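Local coordinates for secreted effector protein SifA (Salmonella typhimurium, PDB 3CXB), which alters host cell physiology during infection, is required for endosomal tubulation and formation of Salmonella-induced filaments, and interacts with host PLEKHM2, at residues 117-122 with 131-136. Numbering follows the deposited sequence.
Sequences DTFSCE and MKDRPD
The ring of F119 lies over the first side-chain carbons of M131. M131 CB sits over one ring face, 3.9 Å from the F119 ring centroid and 28° off its normal, a CH-pi contact. F119 CZ comes to 3.5 Å from the same CB. The F119 chi1 of 53° sets CG between its own N and carbonyl carbon, and this swings the ring across to the partner strand. The rest of the M131 chain bends at chi2 and chi3 and leads away from the contact. The carboxylate of D133 meets the ring at its edge, close to the ring plane, with CG 3.7 Å from F119 CE2. The two planes are almost perpendicular, 88° apart. D133 OD2 also forms a salt bridge with R62 of helix 62-75. R62 and L65 of that helix touch F119 too, so the helix packs on the face of the sheet that carries the phenylalanine.

Backbone bonds hold the register. M131 N donates to F119 O at 3.0 Å, and F119 N returns a bond to M131 O at 3.2 Å. The next pair, T118 and K132, is non-hydrogen-bonded and has its side chains on the other side of the sheet. Their contact is aliphatic, with T118 CG2 3.8 Å from K132 CE. After it D133 N gives a weak bond to D117 O as the strands end. Past the strand ends, D117 OD2 approaches the P135 ring, 3.3 Å from CD, and the two side chains cross at about a right angle.

The arrangement is that of the open end of an antiparallel beta hairpin, strands 118-123 and 126-132, at the edge of a five-stranded antiparallel sheet.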
loop_
_atom_site.group_PDB
_atom_site.type_symbol
_atom_site.label_atom_id
_atom_site.label_comp_id
_atom_site.label_asym_id
_atom_site.label_seq_id
_atom_site.Cartn_x
_atom_site.Cartn_y
_atom_site.Cartn_z
ATOM N N ASP A 117 5.248 3.964 -15.360
ATOM C CA ASP A 117 5.667 2.601 -15.667
ATOM C C ASP A 117 6.989 2.155 -15.072
ATOM O O ASP A 117 7.309 0.973 -15.091
ATOM C CB ASP A 117 5.749 2.429 -17.176
ATOM C CG ASP A 117 4.818 1.377 -17.675
ATOM O OD1 ASP A 117 4.690 1.251 -18.911
ATOM O OD2 ASP A 117 4.220 0.679 -16.821
ATOM N N THR A 118 7.756 3.100 -14.549
ATOM C CA THR A 118 9.055 2.777 -13.983
ATOM C C THR A 118 9.285 3.561 -12.712
ATOM O O THR A 118 8.487 4.403 -12.333
ATOM C CB THR A 118 10.167 3.159 -14.947
ATOM O OG1 THR A 118 10.370 4.580 -14.894
ATOM C CG2 THR A 118 9.783 2.761 -16.368
ATOM N N PHE A 119 10.386 3.263 -12.050
ATOM C CA PHE A 119 10.757 3.979 -10.855
ATOM C C PHE A 119 12.262 3.834 -10.728
ATOM O O PHE A 119 12.824 2.791 -11.082
ATOM C CB PHE A 119 10.023 3.410 -9.649
ATOM C CG PHE A 119 10.169 1.938 -9.477
ATOM C CD1 PHE A 119 11.223 1.417 -8.739
ATOM C CD2 PHE A 119 9.213 1.072 -9.986
ATOM C CE1 PHE A 119 11.329 0.035 -8.491
ATOM C CE2 PHE A 119 9.310 -0.304 -9.747
ATOM C CZ PHE A 119 10.384 -0.821 -8.987
ATOM N N SER A 120 12.921 4.885 -10.265
ATOM C CA SER A 120 14.366 4.861 -10.136
ATOM C C SER A 120 14.822 5.355 -8.786
ATOM O O SER A 120 14.032 5.870 -7.999
ATOM C CB SER A 120 14.987 5.732 -11.218
ATOM O OG SER A 120 14.329 6.989 -11.273
ATOM N N CYS A 121 16.113 5.211 -8.527
ATOM C CA CYS A 121 16.671 5.665 -7.276
ATOM C C CYS A 121 18.099 6.118 -7.485
ATOM O O CYS A 121 18.880 5.420 -8.139
ATOM C CB CYS A 121 16.644 4.546 -6.238
ATOM S SG CYS A 121 17.214 5.099 -4.604
ATOM N N GLU A 122 18.436 7.283 -6.934
ATOM C CA GLU A 122 19.791 7.834 -7.017
ATOM C C GLU A 122 20.415 7.924 -5.620
ATOM O O GLU A 122 19.725 8.169 -4.630
ATOM C CB GLU A 122 19.773 9.208 -7.679
ATOM C CG GLU A 122 19.392 9.169 -9.143
ATOM C CD GLU A 122 19.242 10.546 -9.739
ATOM O OE1 GLU A 122 20.240 11.307 -9.782
ATOM O OE2 GLU A 122 18.112 10.869 -10.163
ATOM N N MET A 131 13.852 0.467 -12.667
ATOM C CA MET A 131 13.105 -0.773 -12.840
ATOM C C MET A 131 11.820 -0.490 -13.600
ATOM O O MET A 131 11.336 0.649 -13.644
ATOM C CB MET A 131 12.770 -1.387 -11.473
ATOM C CG MET A 131 13.973 -1.708 -10.616
ATOM S SD MET A 131 14.999 -2.957 -11.402
ATOM C CE MET A 131 13.926 -4.447 -11.228
ATOM N N LYS A 132 11.265 -1.516 -14.220
ATOM C CA LYS A 132 10.024 -1.329 -14.931
ATOM C C LYS A 132 9.041 -2.349 -14.425
ATOM O O LYS A 132 9.249 -3.536 -14.602
ATOM C CB LYS A 132 10.222 -1.510 -16.427
ATOM C CG LYS A 132 8.911 -1.685 -17.161
ATOM C CD LYS A 132 9.040 -1.425 -18.638
ATOM C CE LYS A 132 9.288 0.043 -18.912
ATOM N NZ LYS A 132 9.111 0.347 -20.376
ATOM N N ASP A 133 7.979 -1.901 -13.774
ATOM C CA ASP A 133 6.993 -2.847 -13.285
ATOM C C ASP A 133 5.746 -2.722 -14.137
ATOM O O ASP A 133 5.716 -1.960 -15.096
ATOM C CB ASP A 133 6.714 -2.625 -11.793
ATOM C CG ASP A 133 6.223 -1.230 -11.476
ATOM O OD1 ASP A 133 6.475 -0.309 -12.277
ATOM O OD2 ASP A 133 5.592 -1.059 -10.403
ATOM N N ARG A 134 4.711 -3.475 -13.824
ATOM C CA ARG A 134 3.538 -3.392 -14.665
ATOM C C ARG A 134 2.304 -2.947 -13.930
ATOM O O ARG A 134 1.433 -3.745 -13.612
ATOM C CB ARG A 134 3.318 -4.737 -15.371
ATOM C CG ARG A 134 4.404 -4.995 -16.428
ATOM C CD ARG A 134 4.367 -6.389 -17.025
ATOM N NE ARG A 134 5.548 -6.628 -17.856
ATOM C CZ ARG A 134 5.816 -7.773 -18.478
ATOM N NH1 ARG A 134 6.918 -7.889 -19.211
ATOM N NH2 ARG A 134 4.987 -8.804 -18.369
ATOM N N PRO A 135 2.219 -1.645 -13.644
ATOM C CA PRO A 135 1.074 -1.075 -12.936
ATOM C C PRO A 135 -0.190 -1.142 -13.794
ATOM O O PRO A 135 -0.311 -0.456 -14.816
ATOM C CB PRO A 135 1.526 0.353 -12.669
ATOM C CG PRO A 135 2.360 0.658 -13.889
ATOM C CD PRO A 135 3.190 -0.598 -14.008
ATOM N N ASP A 136 -1.109 -2.007 -13.393
ATOM C CA ASP A 136 -2.377 -2.166 -14.079
ATOM C C ASP A 136 -3.229 -2.889 -13.075
ATOM O O ASP A 136 -3.087 -4.094 -12.878
ATOM C CB ASP A 136 -2.266 -3.009 -15.348
ATOM C CG ASP A 136 -3.625 -3.190 -16.043
ATOM O OD1 ASP A 136 -3.738 -3.987 -17.001
ATOM O OD2 ASP A 136 -4.597 -2.522 -15.628
#